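Non-structural protein 5 (PDB 2WA2) probably methylates the cap of viral RNA at guanine N7 and ribose 2'-O, using the S-adenosylmethionine bound in its Rossmann-like methyltransferase domain. Local coordinates at residues 13-24 with 244-254. The protein carries 4 engineered substitutions. Residues are numbered along the deposited sequence; the frame is centred on the assembly and turned at random.
Sequences SAPTLGEIWKRK and TAVSRQLLKRM
Leu17 drops into a hole formed by Thr244, Ser247, Arg248 and Leu251, a worked example of knobs-into-holes packing between near-parallel helices, here crossing at 29° with axes 9.0 Å apart. Followed outward, Leu17 CB meets Ser247 CB at 3.9 Å. CG, anti to the carbonyl carbon (chi1 -76°), carries the fork toward the other helix, and chi2 of 177° sets its branches: CD1 lies over one face of the Arg248 guanidinium, 3.5 Å from CZ, and also touches Thr244 CG2, while CD2 lies 3.8 Å from Arg248 NH1 and 4.0 Å from Leu251 CD1. Leu251 returns the gesture among Leu17, Ile20, Trp21 and Lys24, its CD2 3.5 Å from Trp21 CA. Deeper in, Leu250 CD1 makes a CH-pi contact over the five-membered ring of Trp21, whose ring also meets His227 edge-to-face. At the far end, Met254 CE packs 3.6 Å from Lys24 CB. Ser247 OG bonds His227 NE2 and a water to which Ala14 O is also bonded. A second water joins Ser13 OG to Arg248 NH2. With no direct hydrogen bond across the pair, the fit of the first and last modelled helices rests mainly on shape and apolar burial, while two waters link their polar groups.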
ATOM      1  N   SER A  13      15.809   4.335 -16.361  1.00 27.61           N
ATOM      2  CA  SER A  13      14.646   4.003 -17.238  1.00 27.93           C
ATOM      3  C   SER A  13      13.297   4.003 -16.530  1.00 27.44           C
ATOM      4  O   SER A  13      12.260   4.098 -17.198  1.00 27.46           O
ATOM      5  CB  SER A  13      14.849   2.630 -17.903  1.00 28.43           C
ATOM      6  OG  SER A  13      14.607   1.559 -17.002  1.00 31.66           O
ATOM      7  N   ALA A  14      13.299   3.849 -15.200  1.00 26.33           N
ATOM      8  CA  ALA A  14      12.056   3.601 -14.460  1.00 25.93           C
ATOM      9  C   ALA A  14      10.987   4.684 -14.671  1.00 24.81           C
ATOM     10  O   ALA A  14       9.857   4.352 -15.057  1.00 24.86           O
ATOM     11  CB  ALA A  14      12.327   3.375 -12.980  1.00 26.41           C
ATOM     12  N   PRO A  15      11.340   5.972 -14.447  1.00 24.17           N
ATOM     13  CA  PRO A  15      10.332   7.003 -14.664  1.00 23.49           C
ATOM     14  C   PRO A  15       9.816   7.024 -16.107  1.00 22.75           C
ATOM     15  O   PRO A  15       8.617   7.184 -16.302  1.00 22.05           O
ATOM     16  CB  PRO A  15      11.070   8.308 -14.311  1.00 23.89           C
ATOM     17  CG  PRO A  15      12.170   7.874 -13.363  1.00 24.01           C
ATOM     18  CD  PRO A  15      12.611   6.557 -13.959  1.00 23.92           C
ATOM     19  N   THR A  16      10.703   6.853 -17.090  1.00 21.12           N
ATOM     20  CA  THR A  16      10.292   6.803 -18.489  1.00 19.88           C
ATOM     21  C   THR A  16       9.249   5.693 -18.733  1.00 18.44           C
ATOM     22  O   THR A  16       8.160   5.980 -19.214  1.00 18.54           O
ATOM     23  CB  THR A  16      11.486   6.625 -19.458  1.00 19.63           C
ATOM     24  OG1 THR A  16      12.264   7.817 -19.442  1.00 22.28           O
ATOM     25  CG2 THR A  16      10.969   6.409 -20.906  1.00 20.76           C
ATOM     26  N   LEU A  17       9.582   4.459 -18.365  1.00 16.55           N
ATOM     27  CA  LEU A  17       8.716   3.309 -18.613  1.00 16.37           C
ATOM     28  C   LEU A  17       7.348   3.380 -17.864  1.00 15.36           C
ATOM     29  O   LEU A  17       6.297   3.054 -18.426  1.00 13.11           O
ATOM     30  CB  LEU A  17       9.425   2.015 -18.248  1.00 16.05           C
ATOM     31  CG  LEU A  17      10.491   1.463 -19.197  1.00 18.76           C
ATOM     32  CD1 LEU A  17      11.042   0.259 -18.530  1.00 20.30           C
ATOM     33  CD2 LEU A  17       9.911   1.102 -20.605  1.00 16.20           C
ATOM     34  N   GLY A  18       7.377   3.771 -16.600  1.00 15.07           N
ATOM     35  CA  GLY A  18       6.111   3.908 -15.866  1.00 14.50           C
ATOM     36  C   GLY A  18       5.287   5.044 -16.422  1.00 14.31           C
ATOM     37  O   GLY A  18       4.039   4.973 -16.459  1.00 13.79           O
ATOM     38  N   GLU A  19       5.972   6.093 -16.884  1.00 14.72           N
ATOM     39  CA  GLU A  19       5.279   7.228 -17.461  1.00 17.16           C
ATOM     40  C   GLU A  19       4.639   6.868 -18.782  1.00 14.86           C
ATOM     41  O   GLU A  19       3.582   7.401 -19.111  1.00 14.20           O
ATOM     42  CB  GLU A  19       6.211   8.430 -17.671  1.00 17.46           C
ATOM     43  CG  GLU A  19       6.384   9.303 -16.434  1.00 22.56           C
ATOM     44  CD  GLU A  19       7.557  10.280 -16.570  1.00 23.14           C
ATOM     45  OE1 GLU A  19       7.893  10.692 -17.723  1.00 31.97           O
ATOM     46  OE2 GLU A  19       8.152  10.616 -15.519  1.00 29.89           O
ATOM     47  N   ILE A  20       5.330   6.041 -19.570  1.00 13.45           N
ATOM     48  CA  ILE A  20       4.756   5.498 -20.813  1.00 12.31           C
ATOM     49  C   ILE A  20       3.488   4.692 -20.511  1.00 11.85           C
ATOM     50  O   ILE A  20       2.423   4.928 -21.117  1.00 11.18           O
ATOM     51  CB  ILE A  20       5.772   4.636 -21.591  1.00 11.80           C
ATOM     52  CG1 ILE A  20       6.916   5.515 -22.120  1.00 12.53           C
ATOM     53  CG2 ILE A  20       5.065   3.869 -22.744  1.00 11.85           C
ATOM     54  CD1 ILE A  20       8.132   4.656 -22.669  1.00 12.72           C
ATOM     55  N   TRP A  21       3.597   3.781 -19.530  1.00 10.72           N
ATOM     56  CA  TRP A  21       2.459   2.988 -19.059  1.00  9.48           C
ATOM     57  C   TRP A  21       1.307   3.907 -18.679  1.00 10.30           C
ATOM     58  O   TRP A  21       0.174   3.693 -19.136  1.00  8.72           O
ATOM     59  CB  TRP A  21       2.845   2.063 -17.885  1.00 10.39           C
ATOM     60  CG  TRP A  21       1.614   1.504 -17.172  1.00  9.73           C
ATOM     61  CD1 TRP A  21       0.891   0.415 -17.532  1.00 10.77           C
ATOM     62  CD2 TRP A  21       0.982   2.046 -15.991  1.00 11.00           C
ATOM     63  NE1 TRP A  21      -0.170   0.236 -16.636  1.00 10.95           N
ATOM     64  CE2 TRP A  21      -0.143   1.235 -15.706  1.00 10.68           C
ATOM     65  CE3 TRP A  21       1.245   3.157 -15.157  1.00 10.60           C
ATOM     66  CZ2 TRP A  21      -0.996   1.482 -14.605  1.00 12.12           C
ATOM     67  CZ3 TRP A  21       0.383   3.410 -14.074  1.00 10.76           C
ATOM     68  CH2 TRP A  21      -0.716   2.565 -13.806  1.00 11.69           C
ATOM     69  N   LYS A  22       1.596   4.961 -17.914  1.00  9.99           N
ATOM     70  CA  LYS A  22       0.518   5.861 -17.472  1.00 11.29           C
ATOM     71  C   LYS A  22      -0.202   6.558 -18.648  1.00 11.70           C
ATOM     72  O   LYS A  22      -1.436   6.669 -18.672  1.00 11.13           O
ATOM     73  CB  LYS A  22       1.060   6.914 -16.521  1.00 10.77           C
ATOM     74  CG  LYS A  22      -0.028   7.753 -15.849  1.00 10.90           C
ATOM     75  CD  LYS A  22      -0.685   6.938 -14.738  1.00 15.64           C
ATOM     76  CE  LYS A  22      -1.674   7.726 -14.009  1.00 16.90           C
ATOM     77  NZ  LYS A  22      -2.317   6.905 -12.931  1.00 12.98           N
ATOM     78  N   ARG A  23       0.584   7.075 -19.578  1.00 12.88           N
ATOM     79  CA  ARG A  23       0.032   7.831 -20.714  1.00 14.72           C
ATOM     80  C   ARG A  23      -0.755   6.879 -21.609  1.00 13.69           C
ATOM     81  O   ARG A  23      -1.861   7.195 -22.057  1.00 14.17           O
ATOM     82  CB  ARG A  23       1.148   8.539 -21.468  1.00 13.99           C
ATOM     83  CG  ARG A  23       1.588   9.828 -20.751  1.00 16.15           C
ATOM     84  CD  ARG A  23       2.569  10.683 -21.583  1.00 19.51           C
ATOM     85  NE  ARG A  23       2.673  12.002 -20.952  1.00 32.42           N
ATOM     86  CZ  ARG A  23       3.647  12.900 -21.138  1.00 36.63           C
ATOM     87  NH1 ARG A  23       4.686  12.655 -21.947  1.00 37.31           N
ATOM     88  NH2 ARG A  23       3.586  14.061 -20.484  1.00 37.74           N
ATOM     89  N   LYS A  24      -0.220   5.676 -21.791  1.00 13.59           N
ATOM     90  CA  LYS A  24      -0.945   4.640 -22.547  1.00 12.36           C
ATOM     91  C   LYS A  24      -2.228   4.201 -21.838  1.00 11.96           C
ATOM     92  O   LYS A  24      -3.273   4.060 -22.460  1.00 11.66           O
ATOM     93  CB  LYS A  24      -0.032   3.429 -22.827  1.00 12.61           C
ATOM     94  CG  LYS A  24       1.067   3.736 -23.858  1.00 11.69           C
ATOM     95  CD  LYS A  24       1.990   2.546 -24.154  1.00 13.80           C
ATOM     96  CE  LYS A  24       1.289   1.432 -24.863  1.00 16.86           C
ATOM     97  NZ  LYS A  24       1.318   1.641 -26.301  1.00 17.84           N
ATOM     98  N   THR A 244      10.856  -1.603 -12.438  1.00 14.36           N
ATOM     99  CA  THR A 244      11.038  -1.659 -13.891  1.00 16.03           C
ATOM    100  C   THR A 244      10.400  -2.932 -14.449  1.00 15.71           C
ATOM    101  O   THR A 244       9.753  -2.918 -15.504  1.00 15.79           O
ATOM    102  CB  THR A 244      12.553  -1.560 -14.279  1.00 16.29           C
ATOM    103  OG1 THR A 244      13.027  -0.248 -13.949  1.00 18.92           O
ATOM    104  CG2 THR A 244      12.723  -1.742 -15.778  1.00 19.79           C
ATOM    105  N   ALA A 245      10.541  -4.023 -13.712  1.00 15.49           N
ATOM    106  CA  ALA A 245       9.973  -5.291 -14.133  1.00 15.49           C
ATOM    107  C   ALA A 245       8.434  -5.229 -14.187  1.00 14.86           C
ATOM    108  O   ALA A 245       7.812  -5.751 -15.100  1.00 15.19           O
ATOM    109  CB  ALA A 245      10.448  -6.393 -13.217  1.00 15.86           C
ATOM    110  N   VAL A 246       7.838  -4.542 -13.215  1.00 14.09           N
ATOM    111  CA  VAL A 246       6.398  -4.318 -13.199  1.00 13.17           C
ATOM    112  C   VAL A 246       5.978  -3.416 -14.372  1.00 12.69           C
ATOM    113  O   VAL A 246       5.000  -3.728 -15.066  1.00 12.98           O
ATOM    114  CB  VAL A 246       5.903  -3.751 -11.833  1.00 12.70           C
ATOM    115  CG1 VAL A 246       4.398  -3.411 -11.878  1.00 12.47           C
ATOM    116  CG2 VAL A 246       6.151  -4.788 -10.714  1.00 12.80           C
ATOM    117  N   SER A 247       6.699  -2.329 -14.611  1.00 13.78           N
ATOM    118  CA  SER A 247       6.386  -1.489 -15.803  1.00 13.26           C
ATOM    119  C   SER A 247       6.400  -2.320 -17.090  1.00 12.80           C
ATOM    120  O   SER A 247       5.481  -2.238 -17.894  1.00 11.83           O
ATOM    121  CB  SER A 247       7.323  -0.276 -15.928  1.00 12.54           C
ATOM    122  OG  SER A 247       7.242   0.561 -14.778  1.00 11.93           O
ATOM    123  N   ARG A 248       7.440  -3.134 -17.277  1.00 13.97           N
ATOM    124  CA  ARG A 248       7.543  -3.933 -18.504  1.00 14.94           C
ATOM    125  C   ARG A 248       6.421  -4.976 -18.575  1.00 14.81           C
ATOM    126  O   ARG A 248       5.830  -5.173 -19.619  1.00 15.41           O
ATOM    127  CB  ARG A 248       8.957  -4.532 -18.643  1.00 16.18           C
ATOM    128  CG  ARG A 248       9.998  -3.421 -18.861  1.00 19.81           C
ATOM    129  CD  ARG A 248      11.175  -3.840 -19.777  1.00 26.70           C
ATOM    130  NE  ARG A 248      12.260  -2.854 -19.786  1.00 28.24           N
ATOM    131  CZ  ARG A 248      12.513  -1.989 -20.778  1.00 29.82           C
ATOM    132  NH1 ARG A 248      11.771  -1.959 -21.886  1.00 26.88           N
ATOM    133  NH2 ARG A 248      13.523  -1.139 -20.654  1.00 31.97           N
ATOM    134  N   GLN A 249       6.077  -5.590 -17.448  1.00 14.54           N
ATOM    135  CA  GLN A 249       4.957  -6.520 -17.404  1.00 14.55           C
ATOM    136  C   GLN A 249       3.619  -5.872 -17.772  1.00 14.28           C
ATOM    137  O   GLN A 249       2.860  -6.425 -18.563  1.00 13.13           O
ATOM    138  CB  GLN A 249       4.865  -7.144 -16.017  1.00 14.83           C
ATOM    139  CG  GLN A 249       3.695  -8.077 -15.837  1.00 18.84           C
ATOM    140  CD  GLN A 249       3.365  -8.255 -14.363  1.00 23.36           C
ATOM    141  OE1 GLN A 249       3.177  -7.277 -13.623  1.00 27.22           O
ATOM    142  NE2 GLN A 249       3.312  -9.490 -13.929  1.00 24.08           N
ATOM    143  N   LEU A 250       3.328  -4.723 -17.157  1.00 12.81           N
ATOM    144  CA  LEU A 250       2.066  -4.023 -17.394  1.00 12.31           C
ATOM    145  C   LEU A 250       1.974  -3.499 -18.827  1.00 12.15           C
ATOM    146  O   LEU A 250       0.907  -3.497 -19.393  1.00 12.89           O
ATOM    147  CB  LEU A 250       1.865  -2.882 -16.389  1.00 11.72           C
ATOM    148  CG  LEU A 250       1.753  -3.312 -14.914  1.00 12.02           C
ATOM    149  CD1 LEU A 250       1.484  -2.088 -14.082  1.00 10.66           C
ATOM    150  CD2 LEU A 250       0.629  -4.376 -14.757  1.00 10.90           C
ATOM    151  N   LEU A 251       3.095  -3.071 -19.400  1.00 13.10           N
ATOM    152  CA  LEU A 251       3.127  -2.647 -20.820  1.00 13.24           C
ATOM    153  C   LEU A 251       2.887  -3.800 -21.781  1.00 14.05           C
ATOM    154  O   LEU A 251       2.090  -3.662 -22.701  1.00 14.01           O
ATOM    155  CB  LEU A 251       4.449  -1.969 -21.169  1.00 13.10           C
ATOM    156  CG  LEU A 251       4.638  -0.605 -20.507  1.00 10.63           C
ATOM    157  CD1 LEU A 251       6.090  -0.131 -20.671  1.00 11.72           C
ATOM    158  CD2 LEU A 251       3.669   0.402 -21.118  1.00 12.73           C
ATOM    159  N   LYS A 252       3.584  -4.919 -21.567  1.00 15.29           N
ATOM    160  CA  LYS A 252       3.363  -6.150 -22.360  1.00 16.48           C
ATOM    161  C   LYS A 252       1.898  -6.558 -22.283  1.00 16.40           C
ATOM    162  O   LYS A 252       1.314  -6.938 -23.263  1.00 14.81           O
ATOM    163  CB  LYS A 252       4.246  -7.308 -21.853  1.00 16.70           C
ATOM    164  CG  LYS A 252       3.960  -8.662 -22.517  1.00 18.47           C
ATOM    165  CD  LYS A 252       4.573  -9.852 -21.734  1.00 19.78           C
ATOM    166  CE  LYS A 252       4.762 -11.099 -22.639  1.00 25.61           C
ATOM    167  NZ  LYS A 252       6.187 -11.174 -23.195  1.00 29.02           N
ATOM    168  N   ARG A 253       1.295  -6.490 -21.101  1.00 15.42           N
ATOM    169  CA  ARG A 253      -0.110  -6.861 -20.991  1.00 17.15           C
ATOM    170  C   ARG A 253      -1.034  -5.957 -21.796  1.00 17.91           C
ATOM    171  O   ARG A 253      -2.146  -6.352 -22.158  1.00 17.16           O
ATOM    172  CB  ARG A 253      -0.554  -6.917 -19.536  1.00 16.45           C
ATOM    173  CG  ARG A 253      -0.004  -8.125 -18.806  1.00 17.68           C
ATOM    174  CD  ARG A 253      -0.412  -8.145 -17.347  1.00 16.26           C
ATOM    175  NE  ARG A 253       0.199  -9.276 -16.659  1.00 12.85           N
ATOM    176  CZ  ARG A 253      -0.027  -9.576 -15.390  1.00 17.55           C
ATOM    177  NH1 ARG A 253      -0.834  -8.820 -14.646  1.00 14.46           N
ATOM    178  NH2 ARG A 253       0.561 -10.632 -14.857  1.00 19.23           N
ATOM    179  N   MET A 254      -0.584  -4.741 -22.072  1.00 19.01           N
ATOM    180  CA  MET A 254      -1.410  -3.808 -22.823  1.00 22.51           C
ATOM    181  C   MET A 254      -1.244  -4.061 -24.334  1.00 24.67           C
ATOM    182  O   MET A 254      -2.126  -3.721 -25.112  1.00 26.12           O
ATOM    183  CB  MET A 254      -1.106  -2.356 -22.417  1.00 21.27           C
ATOM    184  CG  MET A 254      -2.310  -1.416 -22.385  1.00 22.32           C
ATOM    185  SD  MET A 254      -1.803   0.312 -22.192  1.00 24.73           S
ATOM    186  CE  MET A 254      -0.085   0.003 -21.804  1.00 19.31           C
TER
HETATM  187  O   HOH W   1      14.887  -1.395 -18.090  1.00 36.65           O
HETATM  188  O   HOH W   2       9.480   1.787 -14.518  1.00 17.56           O